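Local atomic coordinates of putative citrate lyase (Ralstonia eutropha, PDB entry 3QQW), a protein that probably acts as a magnesium-dependent lyase of the HpcH/HpaI aldolase and citrate lyase family, perhaps cleaving (S)-citramalyl-CoA. Residues Lys17-Leu22 with Gly248-Trp253; Leu112-Val117 with Asn169-Asp174. One frame throughout, in Å; residues are numbered along the deposited sequence.

Interaction 1 of 2, residues Lys17-Leu22 with Gly248-Trp253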
ATOM      1  N   LYS C  17     -21.625   4.961  13.589  1.00 83.85           N
ATOM      2  CA  LYS C  17     -20.958   5.270  14.860  1.00 80.42           C
ATOM      3  C   LYS C  17     -20.351   6.673  14.758  1.00 80.28           C
ATOM      4  O   LYS C  17     -19.825   7.042  13.702  1.00 79.99           O
ATOM      5  CB  LYS C  17     -19.888   4.225  15.197  1.00 80.60           C
ATOM      6  N   SER C  18     -20.460   7.471  15.826  1.00 73.39           N
ATOM      7  CA  SER C  18     -19.911   8.827  15.831  1.00 71.04           C
ATOM      8  C   SER C  18     -18.380   8.789  15.957  1.00 69.79           C
ATOM      9  O   SER C  18     -17.854   8.015  16.777  1.00 68.20           O
ATOM     10  CB  SER C  18     -20.516   9.646  16.965  1.00 74.90           C
ATOM     11  OG  SER C  18     -19.977  10.958  17.033  1.00 81.94           O
ATOM     12  N   PHE C  19     -17.669   9.611  15.124  1.00 61.62           N
ATOM     13  CA  PHE C  19     -16.207   9.718  15.153  1.00 56.45           C
ATOM     14  C   PHE C  19     -15.749  10.300  16.501  1.00 58.95           C
ATOM     15  O   PHE C  19     -16.415  11.209  17.002  1.00 60.17           O
ATOM     16  CB  PHE C  19     -15.695  10.563  13.990  1.00 56.47           C
ATOM     17  CG  PHE C  19     -14.207  10.449  13.766  1.00 54.05           C
ATOM     18  CD1 PHE C  19     -13.657   9.311  13.171  1.00 53.88           C
ATOM     19  CD2 PHE C  19     -13.352  11.485  14.125  1.00 52.46           C
ATOM     20  CE1 PHE C  19     -12.284   9.213  12.944  1.00 50.70           C
ATOM     21  CE2 PHE C  19     -11.985  11.386  13.886  1.00 52.07           C
ATOM     22  CZ  PHE C  19     -11.462  10.246  13.300  1.00 48.40           C
ATOM     23  N   PRO C  20     -14.694   9.759  17.159  1.00 53.63           N
ATOM     24  CA  PRO C  20     -14.323  10.291  18.474  1.00 52.98           C
ATOM     25  C   PRO C  20     -13.746  11.688  18.379  1.00 58.31           C
ATOM     26  O   PRO C  20     -12.929  11.960  17.489  1.00 58.88           O
ATOM     27  CB  PRO C  20     -13.287   9.291  19.007  1.00 53.19           C
ATOM     28  CG  PRO C  20     -13.243   8.166  18.025  1.00 56.95           C
ATOM     29  CD  PRO C  20     -13.770   8.688  16.739  1.00 53.70           C
ATOM     30  N   VAL C  21     -14.189  12.574  19.288  1.00 54.40           N
ATOM     31  CA  VAL C  21     -13.683  13.938  19.320  1.00 54.63           C
ATOM     32  C   VAL C  21     -12.638  13.994  20.415  1.00 52.51           C
ATOM     33  O   VAL C  21     -12.941  14.034  21.616  1.00 51.01           O
ATOM     34  CB  VAL C  21     -14.757  15.047  19.398  1.00 62.67           C
ATOM     35  CG1 VAL C  21     -15.582  15.027  18.122  1.00 65.38           C
ATOM     36  CG2 VAL C  21     -15.662  14.923  20.623  1.00 62.94           C
ATOM     37  N   LEU C  22     -11.380  13.880  19.974  1.00 43.39           N
ATOM     38  CA  LEU C  22     -10.277  13.858  20.899  1.00 38.63           C
ATOM     39  C   LEU C  22      -9.357  15.003  20.644  1.00 42.18           C
ATOM     40  O   LEU C  22      -9.227  15.469  19.508  1.00 43.01           O
ATOM     41  CB  LEU C  22      -9.512  12.531  20.786  1.00 35.93           C
ATOM     42  CG  LEU C  22     -10.302  11.249  21.003  1.00 37.93           C
ATOM     43  CD1 LEU C  22      -9.544  10.072  20.475  1.00 34.85           C
ATOM     44  CD2 LEU C  22     -10.627  11.051  22.466  1.00 39.98           C
ATOM     45  N   GLY C 248      -2.915  12.556   7.084  1.00 41.31           N
ATOM     46  CA  GLY C 248      -4.245  12.436   7.672  1.00 40.74           C
ATOM     47  C   GLY C 248      -4.295  12.103   9.156  1.00 43.35           C
ATOM     48  O   GLY C 248      -5.310  11.588   9.638  1.00 41.32           O
ATOM     49  N   PHE C 249      -3.192  12.401   9.895  1.00 38.77           N
ATOM     50  CA  PHE C 249      -3.141  12.231  11.348  1.00 36.53           C
ATOM     51  C   PHE C 249      -3.958  13.346  11.970  1.00 41.88           C
ATOM     52  O   PHE C 249      -3.996  14.449  11.417  1.00 42.18           O
ATOM     53  CB  PHE C 249      -1.701  12.239  11.863  1.00 36.57           C
ATOM     54  CG  PHE C 249      -0.929  10.989  11.524  1.00 35.62           C
ATOM     55  CD1 PHE C 249      -0.944   9.894  12.374  1.00 37.72           C
ATOM     56  CD2 PHE C 249      -0.149  10.924  10.383  1.00 36.56           C
ATOM     57  CE1 PHE C 249      -0.171   8.758  12.100  1.00 37.13           C
ATOM     58  CE2 PHE C 249       0.606   9.780  10.098  1.00 38.29           C
ATOM     59  CZ  PHE C 249       0.590   8.704  10.955  1.00 34.50           C
ATOM     60  N   LEU C 250      -4.662  13.051  13.084  1.00 38.06           N
ATOM     61  CA  LEU C 250      -5.566  13.997  13.730  1.00 36.82           C
ATOM     62  C   LEU C 250      -5.178  14.242  15.176  1.00 39.25           C
ATOM     63  O   LEU C 250      -5.870  14.952  15.933  1.00 39.18           O
ATOM     64  CB  LEU C 250      -6.980  13.390  13.645  1.00 36.98           C
ATOM     65  CG  LEU C 250      -7.612  13.327  12.254  1.00 41.22           C
ATOM     66  CD1 LEU C 250      -8.931  12.606  12.303  1.00 41.62           C
ATOM     67  CD2 LEU C 250      -7.798  14.720  11.682  1.00 38.92           C
ATOM     68  N   ARG C 251      -4.068  13.630  15.566  1.00 34.30           N
ATOM     69  CA  ARG C 251      -3.521  13.706  16.914  1.00 34.11           C
ATOM     70  C   ARG C 251      -2.020  13.467  16.832  1.00 38.23           C
ATOM     71  O   ARG C 251      -1.532  12.889  15.859  1.00 37.03           O
ATOM     72  CB  ARG C 251      -4.213  12.660  17.788  1.00 32.72           C
ATOM     73  CG  ARG C 251      -3.954  12.705  19.276  1.00 35.46           C
ATOM     74  CD  ARG C 251      -5.048  11.843  19.871  1.00 38.07           C
ATOM     75  NE  ARG C 251      -4.793  11.392  21.230  1.00 36.43           N
ATOM     76  CZ  ARG C 251      -5.447  11.835  22.294  1.00 44.04           C
ATOM     77  NH1 ARG C 251      -6.348  12.793  22.169  1.00 34.65           N
ATOM     78  NH2 ARG C 251      -5.211  11.318  23.487  1.00 37.57           N
HETATM   79  N   MSE C 252      -1.285  13.925  17.856  1.00 35.95           N
HETATM   80  CA  MSE C 252       0.147  13.730  17.939  1.00 34.26           C
HETATM   81  C   MSE C 252       0.581  13.731  19.365  1.00 39.01           C
HETATM   82  O   MSE C 252       0.119  14.557  20.155  1.00 40.42           O
HETATM   83  CB  MSE C 252       0.882  14.828  17.167  1.00 36.64           C
HETATM   84  CG  MSE C 252       2.330  14.504  16.918  1.00 41.35           C
HETATM   85 SE   MSE C 252       3.049  15.772  15.697  0.75 47.33          SE
HETATM   86  CE  MSE C 252       4.899  15.752  16.302  1.00 44.77           C
ATOM     87  N   TRP C 253       1.539  12.863  19.676  1.00 34.74           N
ATOM     88  CA  TRP C 253       2.135  12.757  20.998  1.00 34.49           C
ATOM     89  C   TRP C 253       3.047  13.939  21.304  1.00 41.35           C
ATOM     90  O   TRP C 253       3.672  14.509  20.413  1.00 42.95           O
ATOM     91  CB  TRP C 253       2.933  11.460  21.103  1.00 33.13           C
ATOM     92  CG  TRP C 253       2.118  10.207  21.232  1.00 33.89           C
ATOM     93  CD1 TRP C 253       0.789  10.052  20.966  1.00 36.67           C
ATOM     94  CD2 TRP C 253       2.598   8.923  21.652  1.00 33.29           C
ATOM     95  NE1 TRP C 253       0.402   8.757  21.216  1.00 36.65           N
ATOM     96  CE2 TRP C 253       1.491   8.042  21.652  1.00 37.36           C
ATOM     97  CE3 TRP C 253       3.845   8.447  22.110  1.00 34.21           C
ATOM     98  CZ2 TRP C 253       1.602   6.693  22.033  1.00 35.68           C
ATOM     99  CZ3 TRP C 253       3.949   7.116  22.502  1.00 34.88           C
ATOM    100  CH2 TRP C 253       2.847   6.247  22.431  1.00 34.90           C
TER
HETATM  101  O   HOH W   1      -7.936  13.909  17.313  1.00 35.39           O

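Interaction 2 of 2, residues Leu112-Val117 with Asn169-Asp174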
ATOM      1  N   LEU C 112     -10.394   7.173  34.672  1.00 35.89           N
ATOM      2  CA  LEU C 112      -9.485   6.714  33.615  1.00 34.95           C
ATOM      3  C   LEU C 112     -10.038   7.034  32.232  1.00 39.44           C
ATOM      4  O   LEU C 112     -11.133   6.592  31.893  1.00 39.92           O
ATOM      5  CB  LEU C 112      -9.211   5.219  33.769  1.00 35.21           C
ATOM      6  CG  LEU C 112      -8.138   4.583  32.851  1.00 38.34           C
ATOM      7  CD1 LEU C 112      -6.751   5.199  33.053  1.00 35.34           C
ATOM      8  CD2 LEU C 112      -8.089   3.109  33.086  1.00 40.08           C
ATOM      9  N   ALA C 113      -9.303   7.862  31.459  1.00 34.34           N
ATOM     10  CA  ALA C 113      -9.748   8.320  30.148  1.00 32.81           C
ATOM     11  C   ALA C 113      -9.550   7.241  29.070  1.00 36.18           C
ATOM     12  O   ALA C 113     -10.386   7.119  28.170  1.00 37.52           O
ATOM     13  CB  ALA C 113      -9.005   9.589  29.758  1.00 32.79           C
ATOM     14  N   TYR C 114      -8.439   6.486  29.152  1.00 29.14           N
ATOM     15  CA  TYR C 114      -8.059   5.452  28.193  1.00 28.86           C
ATOM     16  C   TYR C 114      -6.867   4.651  28.684  1.00 36.60           C
ATOM     17  O   TYR C 114      -6.155   5.074  29.605  1.00 35.68           O
ATOM     18  CB  TYR C 114      -7.713   6.059  26.802  1.00 27.72           C
ATOM     19  CG  TYR C 114      -6.668   7.138  26.863  1.00 27.26           C
ATOM     20  CD1 TYR C 114      -5.308   6.828  26.794  1.00 29.03           C
ATOM     21  CD2 TYR C 114      -7.028   8.478  26.983  1.00 27.97           C
ATOM     22  CE1 TYR C 114      -4.334   7.824  26.882  1.00 27.91           C
ATOM     23  CE2 TYR C 114      -6.063   9.478  27.086  1.00 27.53           C
ATOM     24  CZ  TYR C 114      -4.719   9.146  27.034  1.00 31.68           C
ATOM     25  OH  TYR C 114      -3.773  10.141  27.099  1.00 33.21           O
ATOM     26  N   ILE C 115      -6.613   3.520  28.008  1.00 33.69           N
ATOM     27  CA  ILE C 115      -5.435   2.700  28.234  1.00 32.83           C
ATOM     28  C   ILE C 115      -4.707   2.620  26.900  1.00 36.96           C
ATOM     29  O   ILE C 115      -5.311   2.314  25.868  1.00 36.22           O
ATOM     30  CB  ILE C 115      -5.756   1.305  28.837  1.00 36.15           C
ATOM     31  CG1 ILE C 115      -6.108   1.450  30.319  1.00 36.19           C
ATOM     32  CG2 ILE C 115      -4.594   0.314  28.645  1.00 36.39           C
ATOM     33  CD1 ILE C 115      -6.826   0.306  30.846  1.00 35.96           C
ATOM     34  N   THR C 116      -3.413   2.932  26.931  1.00 34.14           N
ATOM     35  CA  THR C 116      -2.524   2.851  25.783  1.00 33.43           C
ATOM     36  C   THR C 116      -1.812   1.502  25.872  1.00 39.82           C
ATOM     37  O   THR C 116      -1.190   1.182  26.894  1.00 40.46           O
ATOM     38  CB  THR C 116      -1.619   4.052  25.729  1.00 34.97           C
ATOM     39  OG1 THR C 116      -2.435   5.210  25.577  1.00 43.79           O
ATOM     40  CG2 THR C 116      -0.636   3.980  24.581  1.00 33.08           C
ATOM     41  N   VAL C 117      -1.973   0.692  24.819  1.00 36.16           N
ATOM     42  CA  VAL C 117      -1.404  -0.660  24.723  1.00 35.46           C
ATOM     43  C   VAL C 117      -0.220  -0.611  23.743  1.00 37.59           C
ATOM     44  O   VAL C 117      -0.401  -0.352  22.543  1.00 34.90           O
ATOM     45  CB  VAL C 117      -2.483  -1.692  24.297  1.00 37.60           C
ATOM     46  CG1 VAL C 117      -1.913  -3.097  24.195  1.00 39.62           C
ATOM     47  CG2 VAL C 117      -3.687  -1.650  25.218  1.00 35.33           C
ATOM     48  N   ASN C 169     -13.809  -0.926  21.240  1.00 40.58           N
ATOM     49  CA  ASN C 169     -13.359   0.110  22.171  1.00 39.61           C
ATOM     50  C   ASN C 169     -12.036   0.774  21.815  1.00 42.13           C
ATOM     51  O   ASN C 169     -11.498   1.482  22.646  1.00 44.44           O
ATOM     52  CB  ASN C 169     -13.313  -0.409  23.619  1.00 44.08           C
ATOM     53  CG  ASN C 169     -14.596  -1.088  24.032  1.00 63.89           C
ATOM     54  OD1 ASN C 169     -15.701  -0.695  23.637  1.00 54.36           O
ATOM     55  ND2 ASN C 169     -14.472  -2.169  24.782  1.00 62.47           N
ATOM     56  N   ILE C 170     -11.548   0.632  20.586  1.00 37.46           N
ATOM     57  CA  ILE C 170     -10.344   1.350  20.158  1.00 35.25           C
ATOM     58  C   ILE C 170     -10.804   2.708  19.665  1.00 37.66           C
ATOM     59  O   ILE C 170     -11.751   2.809  18.871  1.00 37.46           O
ATOM     60  CB  ILE C 170      -9.500   0.576  19.099  1.00 37.31           C
ATOM     61  CG1 ILE C 170      -9.018  -0.780  19.674  1.00 37.69           C
ATOM     62  CG2 ILE C 170      -8.296   1.420  18.562  1.00 32.71           C
ATOM     63  CD1 ILE C 170      -8.336  -1.669  18.641  1.00 40.11           C
ATOM     64  N   GLU C 171     -10.168   3.758  20.166  1.00 34.07           N
ATOM     65  CA  GLU C 171     -10.497   5.110  19.706  1.00 34.63           C
ATOM     66  C   GLU C 171      -9.268   5.756  19.073  1.00 37.70           C
ATOM     67  O   GLU C 171      -9.422   6.714  18.315  1.00 40.71           O
ATOM     68  CB  GLU C 171     -11.104   5.982  20.817  1.00 36.19           C
ATOM     69  CG  GLU C 171     -10.145   6.279  21.952  1.00 47.93           C
ATOM     70  CD  GLU C 171     -10.615   7.305  22.963  1.00 47.49           C
ATOM     71  OE1 GLU C 171     -11.816   7.660  22.967  1.00 46.76           O
ATOM     72  OE2 GLU C 171      -9.771   7.720  23.786  1.00 39.42           O
ATOM     73  N   VAL C 172      -8.065   5.215  19.333  1.00 30.88           N
ATOM     74  CA  VAL C 172      -6.834   5.730  18.737  1.00 30.99           C
ATOM     75  C   VAL C 172      -5.919   4.578  18.278  1.00 35.97           C
ATOM     76  O   VAL C 172      -5.796   3.563  18.967  1.00 35.50           O
ATOM     77  CB  VAL C 172      -6.035   6.694  19.674  1.00 33.69           C
ATOM     78  CG1 VAL C 172      -4.681   7.055  19.082  1.00 33.09           C
ATOM     79  CG2 VAL C 172      -6.802   7.953  20.017  1.00 32.62           C
ATOM     80  N   LEU C 173      -5.262   4.777  17.112  1.00 31.99           N
ATOM     81  CA  LEU C 173      -4.154   3.980  16.595  1.00 30.18           C
ATOM     82  C   LEU C 173      -2.961   4.905  16.637  1.00 33.04           C
ATOM     83  O   LEU C 173      -2.987   5.985  16.040  1.00 31.15           O
ATOM     84  CB  LEU C 173      -4.371   3.389  15.199  1.00 30.67           C
ATOM     85  CG  LEU C 173      -5.491   2.349  15.025  1.00 36.02           C
ATOM     86  CD1 LEU C 173      -5.455   1.772  13.621  1.00 35.97           C
ATOM     87  CD2 LEU C 173      -5.374   1.198  16.062  1.00 36.61           C
ATOM     88  N   ASP C 174      -1.943   4.536  17.427  1.00 32.37           N
ATOM     89  CA  ASP C 174      -0.743   5.347  17.596  1.00 32.93           C
ATOM     90  C   ASP C 174       0.370   4.837  16.747  1.00 34.76           C
ATOM     91  O   ASP C 174       0.670   3.648  16.788  1.00 34.64           O
ATOM     92  CB  ASP C 174      -0.295   5.319  19.079  1.00 35.64           C
ATOM     93  CG  ASP C 174      -1.204   5.999  20.051  1.00 41.37           C
ATOM     94  OD1 ASP C 174      -1.380   7.207  19.933  1.00 40.89           O
ATOM     95  OD2 ASP C 174      -1.680   5.321  20.985  1.00 53.14           O
TER
HETATM   96  O   HOH W   2     -10.861   8.740  26.199  1.00 34.61           O
HETATM   97  O   HOH W   3      -2.161   6.673  23.625  1.00 28.71           O

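Interaction 1 of 2, residues Lys17-Leu22 with Gly248-Trp253
Leu-22 and Arg-251 mark the closest backbone approach, their CA atoms 7.8 Å apart, a separation too wide for direct pairing. A single water links the main chains instead, donating to Leu-22 O at 3.0 Å and to Leu-250 O at 2.7 Å. Separately, Phe-19 and Leu-250 make the apolar half of the contact: with CG of Phe-19 anti to the backbone N (chi1 -166°), the far rim of the ring reaches across to Leu-250, whose CD1 lies 3.6 Å from both CE2 and CZ of Phe-19 in an oblique approach. CD of Pro-20 lies above one face of the same ring, toward its rim. The fold is a TIM barrel; residues 17-22 belong to the loop leading into strand 25-29, the first in the barrel, while 248-253 run from the end of helix 233-247 into the eighth, so the contact lies at the seam where the barrel closes. The extended Arg-251 chain brings NH1 to 3.5 Å from Leu-22 CB, obliquely. Its guanidinium is held by salt bridges from NH2 to Glu-26 and Asp-50 and a hydrogen bond from NH1 to Ala-23 O. His-185 of a second subunit stacks on Phe-19.

Interaction 2 of 2, residues Leu112-Val117 with Asn169-Asp174
Glu-171 and Tyr-114 meet where OE2 of Glu-171 comes to 4.0 Å from CB of Tyr-114, obliquely to the phenol ring, and Asp-174 OD2 reaches the same distance from CG2 of Thr-116. Even these closest points are loose: the segments bury just 101 Å² between them, and the directions from Ala-113 to Thr-116 and from Glu-171 to Asp-174 differ by 39°. Strand 148-152 lies between 115-117 and 170-175 in the TIM barrel, so the contact spans second neighbours, through side chains. The tighter packing comes from that middle strand: His-149 stacks on the Tyr-114 ring and hydrogen-bonds through NE2 to Glu-171 OE2, while Leu-151 touches both Thr-116 and Asp-174. The looser side is watered. One water donates to Ala-113 O at 2.6 Å and to Glu-171 OE2 at 2.8 Å; another accepts from Thr-116 OG1 at 2.5 Å and donates to Asp-174 OD2 at 3.0 Å. Tyr-114 OH is hydrogen-bonded to Thr-52 OG1, and Asp-174 OD1 to Trp-253 NE1. Both carboxylates thus meet the facing segment through water, consistent with a polar patch near Arg-88, which is predicted to bind substrate.

Overall arrangement
Strand 170-175 ties the two contacts together, their centres 11 Å apart. Leu-22 CD1 packs at 3.5 Å on Val-172 CG2, and Arg-251 NH2 lies 4.1 Å from Tyr-114 OH. Interaction 2 is the core contact, with four of its five touching residues buried and no other subunit in touch with it; interaction 1 is only partly buried and has a second subunit against its apolar pair. Neither has a direct hydrogen bond between its segments, and both are bridged by water, but the bridges differ: carbonyl to carbonyl in interaction 1, carboxylate to carbonyl or hydroxyl in interaction 2. Along the chain, interaction 2 is nested inside the long loop closed by interaction 1.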